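Local coordinates for protein probable M18 family aminopeptidase 1 (Thermotoga maritima, PDB 2GLF) that probably acts as a metal-dependent exopeptidase of the M18 family, cleaving amino-terminal residues from peptides, at residues I280-N285 with G401-F406; N381-I386 with Y443-E448; R234-D239 with S426-S431; D80-G85 with R298-M303. One frame throughout, in Å; residues are numbered along the deposited sequence.

Contact 1 of 4, residues I280-N285 with G401-F406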
# COMPACT_ATOMS: atom_id res chain seq x y z
N ILE A 280 -14.44 28.82 -20.01
CA ILE A 280 -14.78 28.63 -18.60
C ILE A 280 -16.24 28.20 -18.41
O ILE A 280 -16.76 28.20 -17.29
CB ILE A 280 -14.51 29.90 -17.73
CG1 ILE A 280 -15.22 31.14 -18.29
CG2 ILE A 280 -13.01 30.15 -17.63
CD1 ILE A 280 -16.71 31.23 -17.94
N GLY A 281 -16.89 27.82 -19.51
CA GLY A 281 -18.27 27.39 -19.44
C GLY A 281 -19.28 28.29 -20.13
O GLY A 281 -20.43 27.89 -20.32
N SER A 282 -18.87 29.50 -20.48
CA SER A 282 -19.72 30.48 -21.17
C SER A 282 -20.68 31.24 -20.25
O SER A 282 -21.81 31.55 -20.64
CB SER A 282 -20.50 29.82 -22.31
OG SER A 282 -19.63 29.32 -23.31
N ASP A 283 -20.22 31.55 -19.04
CA ASP A 283 -21.02 32.29 -18.07
C ASP A 283 -20.63 33.77 -18.13
O ASP A 283 -19.45 34.09 -18.30
CB ASP A 283 -20.75 31.77 -16.65
CG ASP A 283 -21.19 30.33 -16.47
OD1 ASP A 283 -22.42 30.07 -16.46
OD2 ASP A 283 -20.31 29.45 -16.35
N GLY A 284 -21.61 34.65 -18.01
CA GLY A 284 -21.33 36.08 -18.06
C GLY A 284 -22.16 36.88 -19.05
O GLY A 284 -22.98 36.32 -19.77
N ASN A 285 -21.94 38.19 -19.06
CA ASN A 285 -22.63 39.11 -19.95
C ASN A 285 -22.42 38.68 -21.39
O ASN A 285 -23.34 38.74 -22.22
CB ASN A 285 -22.08 40.52 -19.77
CG ASN A 285 -22.30 41.03 -18.38
OD1 ASN A 285 -23.43 41.17 -17.93
ND2 ASN A 285 -21.21 41.29 -17.67
N GLY A 401 -17.25 19.27 -25.12
CA GLY A 401 -18.33 20.22 -24.94
C GLY A 401 -18.01 21.58 -25.53
O GLY A 401 -17.09 22.26 -25.07
N THR A 402 -18.75 21.98 -26.56
CA THR A 402 -18.54 23.27 -27.20
C THR A 402 -19.80 24.11 -26.99
O THR A 402 -20.74 23.67 -26.33
CB THR A 402 -18.30 23.13 -28.71
OG1 THR A 402 -19.42 22.46 -29.30
CG2 THR A 402 -17.04 22.34 -28.98
N ILE A 403 -19.82 25.31 -27.57
CA ILE A 403 -20.96 26.20 -27.41
C ILE A 403 -22.16 25.82 -28.28
O ILE A 403 -23.24 26.40 -28.15
CB ILE A 403 -20.58 27.66 -27.68
CG1 ILE A 403 -20.32 27.89 -29.17
CG2 ILE A 403 -19.34 28.02 -26.88
CD1 ILE A 403 -20.12 29.36 -29.53
N ALA A 404 -21.97 24.83 -29.15
CA ALA A 404 -23.03 24.38 -30.03
C ALA A 404 -24.32 24.12 -29.25
O ALA A 404 -25.39 24.59 -29.64
CB ALA A 404 -22.61 23.12 -30.77
N LYS A 405 -24.21 23.38 -28.15
CA LYS A 405 -25.38 23.05 -27.34
C LYS A 405 -26.31 24.25 -27.05
O LYS A 405 -27.53 24.15 -27.16
CB LYS A 405 -24.95 22.42 -26.02
CG LYS A 405 -24.23 23.38 -25.09
CD LYS A 405 -24.05 22.80 -23.69
CE LYS A 405 -23.08 21.64 -23.67
NZ LYS A 405 -22.84 21.17 -22.28
N PHE A 406 -25.71 25.39 -26.68
CA PHE A 406 -26.47 26.59 -26.35
C PHE A 406 -27.36 27.10 -27.47
O PHE A 406 -28.46 27.61 -27.22
CB PHE A 406 -25.53 27.70 -25.91
CG PHE A 406 -24.65 27.31 -24.77
CD1 PHE A 406 -25.19 26.74 -23.62
CD2 PHE A 406 -23.27 27.50 -24.84
CE1 PHE A 406 -24.38 26.35 -22.56
CE2 PHE A 406 -22.44 27.11 -23.78
CZ PHE A 406 -23.00 26.54 -22.63

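Contact 2 of 4, residues N381-I386 with Y443-E448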
# COMPACT_ATOMS: atom_id res chain seq x y z
N ASN A 381 -19.74 18.24 -50.24
CA ASN A 381 -19.39 17.45 -51.41
C ASN A 381 -19.73 18.13 -52.73
O ASN A 381 -18.96 18.05 -53.69
CB ASN A 381 -20.07 16.08 -51.34
CG ASN A 381 -19.52 15.23 -50.22
OD1 ASN A 381 -18.31 15.17 -50.00
ND2 ASN A 381 -20.41 14.55 -49.50
N GLU A 382 -20.87 18.81 -52.78
CA GLU A 382 -21.28 19.51 -53.99
C GLU A 382 -20.35 20.67 -54.36
O GLU A 382 -20.07 20.90 -55.54
CB GLU A 382 -22.73 19.98 -53.86
CG GLU A 382 -23.70 19.00 -54.49
CD GLU A 382 -25.13 19.18 -54.03
OE1 GLU A 382 -25.48 20.29 -53.56
OE2 GLU A 382 -25.92 18.22 -54.15
N GLN A 383 -19.85 21.39 -53.36
CA GLN A 383 -18.94 22.50 -53.61
C GLN A 383 -17.49 21.99 -53.67
O GLN A 383 -16.54 22.77 -53.80
CB GLN A 383 -19.05 23.56 -52.51
CG GLN A 383 -20.41 24.20 -52.39
CD GLN A 383 -20.95 24.67 -53.72
OE1 GLN A 383 -21.40 23.86 -54.54
NE2 GLN A 383 -20.92 25.97 -53.96
N GLY A 384 -17.33 20.67 -53.58
CA GLY A 384 -16.01 20.06 -53.64
C GLY A 384 -15.10 20.40 -52.47
O GLY A 384 -13.88 20.49 -52.63
N VAL A 385 -15.68 20.60 -51.29
CA VAL A 385 -14.90 20.93 -50.11
C VAL A 385 -14.30 19.66 -49.49
O VAL A 385 -14.99 18.66 -49.29
CB VAL A 385 -15.77 21.63 -49.06
CG1 VAL A 385 -14.90 22.21 -47.97
CG2 VAL A 385 -16.60 22.70 -49.71
N ILE A 386 -13.00 19.70 -49.20
CA ILE A 386 -12.32 18.56 -48.60
C ILE A 386 -12.63 18.53 -47.10
O ILE A 386 -12.36 19.49 -46.38
CB ILE A 386 -10.77 18.66 -48.80
CG1 ILE A 386 -10.39 18.28 -50.23
CG2 ILE A 386 -10.06 17.75 -47.83
CD1 ILE A 386 -10.96 19.17 -51.29
N TYR A 443 -16.73 27.11 -44.57
CA TYR A 443 -17.58 28.12 -43.94
C TYR A 443 -18.30 29.03 -44.93
O TYR A 443 -19.46 29.38 -44.73
CB TYR A 443 -16.76 28.99 -42.99
CG TYR A 443 -16.38 28.31 -41.69
CD1 TYR A 443 -15.53 28.94 -40.79
CD2 TYR A 443 -16.87 27.05 -41.36
CE1 TYR A 443 -15.17 28.33 -39.59
CE2 TYR A 443 -16.52 26.43 -40.16
CZ TYR A 443 -15.67 27.08 -39.28
OH TYR A 443 -15.31 26.49 -38.09
N ARG A 444 -17.60 29.43 -45.99
CA ARG A 444 -18.16 30.32 -46.99
C ARG A 444 -19.24 29.64 -47.81
O ARG A 444 -20.32 30.19 -48.01
CB ARG A 444 -17.06 30.81 -47.93
CG ARG A 444 -17.56 31.63 -49.09
CD ARG A 444 -16.43 32.10 -49.99
NE ARG A 444 -16.94 32.72 -51.21
CZ ARG A 444 -16.18 33.32 -52.12
NH1 ARG A 444 -14.86 33.38 -51.96
NH2 ARG A 444 -16.74 33.85 -53.20
N SER A 445 -18.93 28.44 -48.30
CA SER A 445 -19.88 27.70 -49.10
C SER A 445 -21.05 27.16 -48.27
O SER A 445 -22.07 26.76 -48.82
CB SER A 445 -19.17 26.57 -49.84
OG SER A 445 -18.41 25.78 -48.95
N LEU A 446 -20.90 27.15 -46.95
CA LEU A 446 -21.98 26.68 -46.10
C LEU A 446 -22.95 27.81 -45.82
O LEU A 446 -24.15 27.58 -45.64
CB LEU A 446 -21.44 26.13 -44.78
CG LEU A 446 -21.01 24.66 -44.79
CD1 LEU A 446 -20.40 24.31 -43.45
CD2 LEU A 446 -22.20 23.76 -45.09
N MSE A 447 -22.44 29.04 -45.77
CA MSE A 447 -23.28 30.20 -45.53
C MSE A 447 -24.06 30.47 -46.81
O MSE A 447 -25.22 30.90 -46.77
CB MSE A 447 -22.44 31.43 -45.20
CG MSE A 447 -21.55 31.27 -44.00
SE MSE A 447 -20.38 32.80 -43.78
CE MSE A 447 -20.98 33.40 -42.04
N GLU A 448 -23.41 30.20 -47.93
CA GLU A 448 -23.98 30.42 -49.26
C GLU A 448 -25.01 29.39 -49.70
O GLU A 448 -26.03 29.75 -50.30
CB GLU A 448 -22.87 30.45 -50.32
CG GLU A 448 -22.04 31.72 -50.35
CD GLU A 448 -20.89 31.64 -51.36
OE1 GLU A 448 -20.25 32.69 -51.62
OE2 GLU A 448 -20.63 30.54 -51.89

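Contact 3 of 4, residues R234-D239 with S426-S431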
# COMPACT_ATOMS: atom_id res chain seq x y z
N ARG A 234 4.24 31.67 -36.44
CA ARG A 234 5.33 31.28 -37.34
C ARG A 234 5.02 30.03 -38.14
O ARG A 234 4.26 29.17 -37.71
CB ARG A 234 6.61 31.04 -36.55
CG ARG A 234 7.17 32.27 -35.88
CD ARG A 234 7.63 33.26 -36.92
NE ARG A 234 8.86 32.82 -37.57
CZ ARG A 234 10.01 32.67 -36.94
NH1 ARG A 234 10.09 32.92 -35.64
NH2 ARG A 234 11.09 32.27 -37.60
N GLU A 235 5.63 29.94 -39.32
CA GLU A 235 5.47 28.76 -40.17
C GLU A 235 6.15 27.66 -39.39
O GLU A 235 7.09 27.93 -38.63
CB GLU A 235 6.22 28.92 -41.49
CG GLU A 235 5.70 29.95 -42.46
CD GLU A 235 6.50 29.93 -43.75
OE1 GLU A 235 7.71 30.24 -43.71
OE2 GLU A 235 5.93 29.58 -44.80
N VAL A 236 5.72 26.42 -39.58
CA VAL A 236 6.35 25.32 -38.86
C VAL A 236 6.65 24.15 -39.78
O VAL A 236 5.88 23.85 -40.70
CB VAL A 236 5.45 24.84 -37.69
CG1 VAL A 236 6.18 23.79 -36.88
CG2 VAL A 236 5.08 26.01 -36.80
N GLY A 237 7.79 23.50 -39.55
CA GLY A 237 8.18 22.35 -40.34
C GLY A 237 9.08 22.59 -41.55
O GLY A 237 9.10 23.69 -42.10
N MSE A 238 9.81 21.56 -41.95
CA MSE A 238 10.69 21.64 -43.10
C MSE A 238 9.94 22.07 -44.35
O MSE A 238 10.46 22.83 -45.16
CB MSE A 238 11.37 20.29 -43.36
CG MSE A 238 12.61 20.02 -42.51
SE MSE A 238 14.02 21.35 -42.74
CE MSE A 238 14.30 21.17 -44.65
N ASP A 239 8.71 21.60 -44.52
CA ASP A 239 7.94 22.01 -45.69
C ASP A 239 7.06 23.21 -45.36
O ASP A 239 6.13 23.51 -46.10
CB ASP A 239 7.08 20.86 -46.24
CG ASP A 239 6.24 20.19 -45.17
OD1 ASP A 239 5.75 20.89 -44.26
OD2 ASP A 239 6.05 18.95 -45.26
N SER A 426 -1.83 24.69 -25.41
CA SER A 426 -0.44 24.97 -25.08
C SER A 426 -0.14 26.40 -25.52
O SER A 426 -0.92 27.00 -26.25
CB SER A 426 0.48 24.01 -25.84
OG SER A 426 0.39 24.23 -27.23
N PRO A 427 0.98 26.96 -25.07
CA PRO A 427 1.34 28.33 -25.44
C PRO A 427 1.72 28.45 -26.92
O PRO A 427 1.99 29.55 -27.41
CB PRO A 427 2.51 28.65 -24.52
CG PRO A 427 2.23 27.81 -23.32
CD PRO A 427 1.81 26.50 -23.94
N PHE A 428 1.74 27.32 -27.63
CA PHE A 428 2.12 27.32 -29.04
C PHE A 428 1.41 26.18 -29.77
O PHE A 428 1.99 25.12 -30.03
CB PHE A 428 3.65 27.14 -29.15
CG PHE A 428 4.23 27.58 -30.48
CD1 PHE A 428 4.27 28.92 -30.84
CD2 PHE A 428 4.76 26.64 -31.37
CE1 PHE A 428 4.82 29.32 -32.06
CE2 PHE A 428 5.31 27.04 -32.60
CZ PHE A 428 5.34 28.38 -32.94
N GLU A 429 0.13 26.39 -30.10
CA GLU A 429 -0.65 25.38 -30.80
C GLU A 429 -0.22 25.27 -32.26
O GLU A 429 0.33 26.21 -32.83
CB GLU A 429 -2.14 25.72 -30.71
CG GLU A 429 -2.63 25.90 -29.28
CD GLU A 429 -4.08 26.34 -29.20
OE1 GLU A 429 -4.48 27.22 -30.00
OE2 GLU A 429 -4.81 25.83 -28.33
N ILE A 430 -0.46 24.11 -32.86
CA ILE A 430 -0.10 23.85 -34.24
C ILE A 430 -1.32 23.48 -35.09
O ILE A 430 -2.15 22.66 -34.68
CB ILE A 430 0.96 22.70 -34.33
CG1 ILE A 430 2.35 23.27 -34.63
CG2 ILE A 430 0.61 21.73 -35.43
CD1 ILE A 430 2.92 24.13 -33.55
N SER A 431 -1.42 24.10 -36.26
CA SER A 431 -2.51 23.84 -37.20
C SER A 431 -1.91 23.75 -38.59
O SER A 431 -0.77 24.16 -38.80
CB SER A 431 -3.54 24.97 -37.16
OG SER A 431 -2.99 26.16 -37.68

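Contact 4 of 4, residues D80-G85 with R298-M303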
# COMPACT_ATOMS: atom_id res chain seq x y z
N ASP A 80 -32.47 39.44 -46.35
CA ASP A 80 -33.87 39.09 -46.60
C ASP A 80 -34.63 39.21 -45.29
O ASP A 80 -34.13 39.78 -44.32
CB ASP A 80 -33.98 37.67 -47.13
CG ASP A 80 -35.27 37.43 -47.89
OD1 ASP A 80 -36.33 37.93 -47.45
OD2 ASP A 80 -35.24 36.73 -48.93
N ASP A 81 -35.85 38.69 -45.26
CA ASP A 81 -36.67 38.72 -44.06
C ASP A 81 -36.05 37.72 -43.08
O ASP A 81 -35.86 36.55 -43.42
CB ASP A 81 -38.10 38.32 -44.43
CG ASP A 81 -39.02 38.28 -43.24
OD1 ASP A 81 -40.19 37.89 -43.43
OD2 ASP A 81 -38.60 38.64 -42.12
N LEU A 82 -35.71 38.16 -41.86
CA LEU A 82 -35.11 37.24 -40.89
C LEU A 82 -35.96 36.02 -40.64
O LEU A 82 -35.46 35.00 -40.16
CB LEU A 82 -34.85 37.92 -39.55
CG LEU A 82 -33.59 38.76 -39.37
CD1 LEU A 82 -33.26 38.80 -37.87
CD2 LEU A 82 -32.42 38.16 -40.16
N LYS A 83 -37.25 36.11 -40.95
CA LYS A 83 -38.13 34.98 -40.74
C LYS A 83 -37.68 33.78 -41.56
O LYS A 83 -38.00 32.64 -41.24
CB LYS A 83 -39.58 35.34 -41.10
CG LYS A 83 -40.33 36.06 -39.99
CD LYS A 83 -41.84 35.91 -40.16
CE LYS A 83 -42.41 36.88 -41.18
NZ LYS A 83 -42.55 38.25 -40.62
N ARG A 84 -36.91 34.03 -42.62
CA ARG A 84 -36.41 32.95 -43.45
C ARG A 84 -35.20 32.29 -42.79
O ARG A 84 -34.63 31.34 -43.33
CB ARG A 84 -36.03 33.47 -44.83
CG ARG A 84 -37.11 34.29 -45.49
CD ARG A 84 -36.80 34.54 -46.94
NE ARG A 84 -36.83 33.31 -47.72
CZ ARG A 84 -37.88 32.50 -47.81
NH1 ARG A 84 -39.00 32.79 -47.15
NH2 ARG A 84 -37.82 31.41 -48.55
N GLY A 85 -34.83 32.81 -41.62
CA GLY A 85 -33.69 32.29 -40.89
C GLY A 85 -32.39 32.78 -41.49
O GLY A 85 -32.39 33.49 -42.49
N ARG A 298 -33.46 40.29 -32.07
CA ARG A 298 -34.70 41.01 -31.84
C ARG A 298 -34.60 42.44 -32.38
O ARG A 298 -35.54 42.95 -32.98
CB ARG A 298 -35.04 41.04 -30.34
CG ARG A 298 -35.78 39.81 -29.85
CD ARG A 298 -36.36 40.05 -28.45
NE ARG A 298 -35.32 40.09 -27.43
CZ ARG A 298 -34.79 39.01 -26.85
NH1 ARG A 298 -35.21 37.80 -27.20
NH2 ARG A 298 -33.84 39.14 -25.94
N GLN A 299 -33.45 43.07 -32.17
CA GLN A 299 -33.25 44.43 -32.65
C GLN A 299 -33.48 44.46 -34.15
O GLN A 299 -34.17 45.34 -34.67
CB GLN A 299 -31.84 44.91 -32.33
CG GLN A 299 -31.58 46.35 -32.71
CD GLN A 299 -32.54 47.32 -32.04
OE1 GLN A 299 -32.66 47.35 -30.81
NE2 GLN A 299 -33.24 48.12 -32.85
N ILE A 300 -32.90 43.49 -34.84
CA ILE A 300 -33.03 43.39 -36.29
C ILE A 300 -34.48 43.10 -36.68
O ILE A 300 -34.97 43.62 -37.68
CB ILE A 300 -32.09 42.28 -36.85
CG1 ILE A 300 -30.63 42.72 -36.67
CG2 ILE A 300 -32.42 41.99 -38.33
CD1 ILE A 300 -29.63 41.68 -37.10
N LEU A 301 -35.15 42.27 -35.89
CA LEU A 301 -36.54 41.93 -36.16
C LEU A 301 -37.47 43.14 -36.05
O LEU A 301 -38.33 43.35 -36.90
CB LEU A 301 -37.02 40.82 -35.22
CG LEU A 301 -36.54 39.41 -35.57
CD1 LEU A 301 -37.04 38.42 -34.53
CD2 LEU A 301 -37.06 39.03 -36.95
N LYS A 302 -37.29 43.93 -34.99
CA LYS A 302 -38.11 45.12 -34.78
C LYS A 302 -37.91 46.06 -35.96
O LYS A 302 -38.86 46.65 -36.47
CB LYS A 302 -37.72 45.84 -33.50
CG LYS A 302 -37.94 45.02 -32.26
CD LYS A 302 -39.40 44.62 -32.10
CE LYS A 302 -40.27 45.83 -31.82
NZ LYS A 302 -41.69 45.43 -31.58
N MSE A 303 -36.65 46.17 -36.39
CA MSE A 303 -36.31 47.02 -37.52
C MSE A 303 -37.01 46.57 -38.80
O MSE A 303 -37.23 47.36 -39.70
CB MSE A 303 -34.80 47.03 -37.72
CG MSE A 303 -34.05 47.61 -36.54
SE MSE A 303 -32.16 47.75 -36.85
CE MSE A 303 -32.02 49.65 -37.22

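Contact 1 of 4, residues I280-N285 with G401-F406
Ser282 and Phe406 carry most of this contact, with Gly281 and Ile403 adding its margins. Phe406 reaches the serine through its ring atom CE2, which lies 3.6 Å from Ser282 CB and equally far from Ser282 OG, so the methylene and the hydroxyl share one ring carbon. The approach is oblique, and no hydrogen bond spans the two segments. One atom further round the ring, Phe406 CZ comes to 3.7 Å from the carbonyl oxygen Gly281 O. With chi1 at -63°, Ser282 swings its hydroxyl to the side of its own backbone N and thereby within 3.8 Å of Ile403 CG2, so that OG touches both hydrophobic neighbours. Within its own segment, Lys405 CG lies 3.7 Å above the centre of one face of the Phe406 ring. Gly281 has a phi of 114°, a backbone shape in which a beta carbon would press on the carbonyl before it. Thr402 precedes the turn that leads into the helix, and its OG1 accepts a weak capping bond from Ala404 N and also bonds Asp416. Further along 280-285, Ile280 and Asn285 meet a second subunit. The loop 280-285 follows directly on Glu279, a manganese ligand, while the Ile403 side chain lies about 5 Å from that of His92 and about 7 Å from a manganese ion. The loop after Glu279 and the turn leading into helix 404-408 thus meet beside the dinuclear metal centre that is characteristic of M18 aminopeptidases.

Contact 2 of 4, residues N381-I386 with Y443-E448
Ser445 faces the end of helix 370-382 with two different surfaces, its methylene turned to Gln383 and its hydroxyl to Val385. Gln383 bends at chi2 (-48°), and the bend lays its aliphatic part against the serine: Gln383 CG is 3.7 Å from Ser445 CB, and the two CB atoms of this pair are 4.0 Å apart. From the neighbouring position the CG2 branch of Val385 meets Ser445 OG at 3.7 Å, a van der Waals touch. Ser445 OG is directed by its chi1 of 52° back along its own helix, where it bonds the carbonyl oxygens of Val441 and Ala442. What brings Gln383 and Val385 to the same partner is the Schellman motif between them, in which Gly384 takes positive phi and ends the helix before the chain runs on to edge strand 387-389. Helix 433-449 carries its own charged pair nearby: Arg444 NE meets Glu448 OE1 at 3.3 Å, a weak but nearly straight bond at the guanidinium edge, and the same OE1 also accepts from Asn265 N. Val385 and Leu446 extend the apolar packing between the two helical elements, onto Ala442 and onto Val376 and Val379 respectively. Because the serine hydroxyl is already engaged with its own helix, the joint between the segments rests on van der Waals contact, carbon on carbon at Gln383 and methyl on hydroxyl at Val385, with no hydrogen bond crossing it.

Contact 3 of 4, residues R234-D239 with S426-S431
Val236 is met by Phe428 and Ile430 together, and these three buried side chains make up the whole close part of the contact. A single methyl does the work on one side: Val236 CG2 lies 4.3 Å from Phe428 CE2 and at the same distance from Ile430 CD1. The ring offers its CE2 corner obliquely, carried across by a chi1 of -161° that sets CG nearly anti to the backbone N. The first bond of the Ile430 side chain does not aim at the valine, but the chain turns so that its CD1 arrives there. Behind this packing is a three-stranded antiparallel sheet in which 234-236 and 429-432 are the outer strands and 242-245 runs between them. Val236 bonds through its backbone to Leu242, and Ser431 to Ile243, which explains why the nearest CA atoms across the segments, those of Val236 and Ile430, remain 8.1 Å apart and only side chains can bridge the gap. On strand 429-432, Glu429 accepts from the backbone N of His425 and, weakly, from that of Asp249, both manganese ligands. Toward the ends of the contact the packing thins. Arg234 comes no closer than 4.7 Å, and its side chain leads away to the carbonyl oxygen of Asp156 of a fourth subunit. Glu235, directed away from 426-431, instead forms salt bridges with Lys433 and Arg240.

Contact 4 of 4, residues D80-G85 with R298-M303
Leu82, at the start of a short 3-10 turn between strands 73-77 and 87-92 of the mixed sheet, packs against Ile300 and Leu301 near the end of helix 292-303. Its side chain can be followed outward atom by atom. CB meets the helix first through Leu301 CD2, 3.6 Å away. At CG the partner changes, for Leu82 CG lies 3.6 Å from Ile300 CG2. The CD1 tip touches both helical residues, with Ile300 CG2 nearest at 3.3 Å and Leu301 CD2 at 3.9 Å. Leu82 and Ile300 run across each other at about a right angle, and the isoleucine presents CG2 because that branch stands anti to its backbone N. Leu301 also packs on Val316 of helix 310-318. The same helix faces a second subunit, where Arg298 pairs with Asp314 and Lys302 with Asp308 of that subunit in salt bridges. Leu82 lies within an Asx turn: Lys83 N donates to Asp81 OD2 at 3.1 Å with an N-H...O angle of 173°, reaching the oxygen from above the carboxylate, 75° out of its plane.

Overall arrangement
The four contacts sample one subunit from its metal centre to its periphery, and no two of them touch. Contacts 1 and 3 lie nearest the manganese ions yet on opposite sides of the chain's centre; contact 1 sets a loop against the start of a helix and mixes aromatic and polar atoms, whereas contact 3 is apolar, between one strand and another with the loop leading into it. Contacts 2 and 4, 23 and 27 Å from that centre, involve helices remote from the site, although their touching residues are mostly buried. Strand 429-432 of contact 3 runs straight into helix 433-449 of contact 2. Contacts 1 and 4 both border the second subunit, while contact 3 meets the fourth and contact 2 reaches the third. None has a hydrogen bond between its segments.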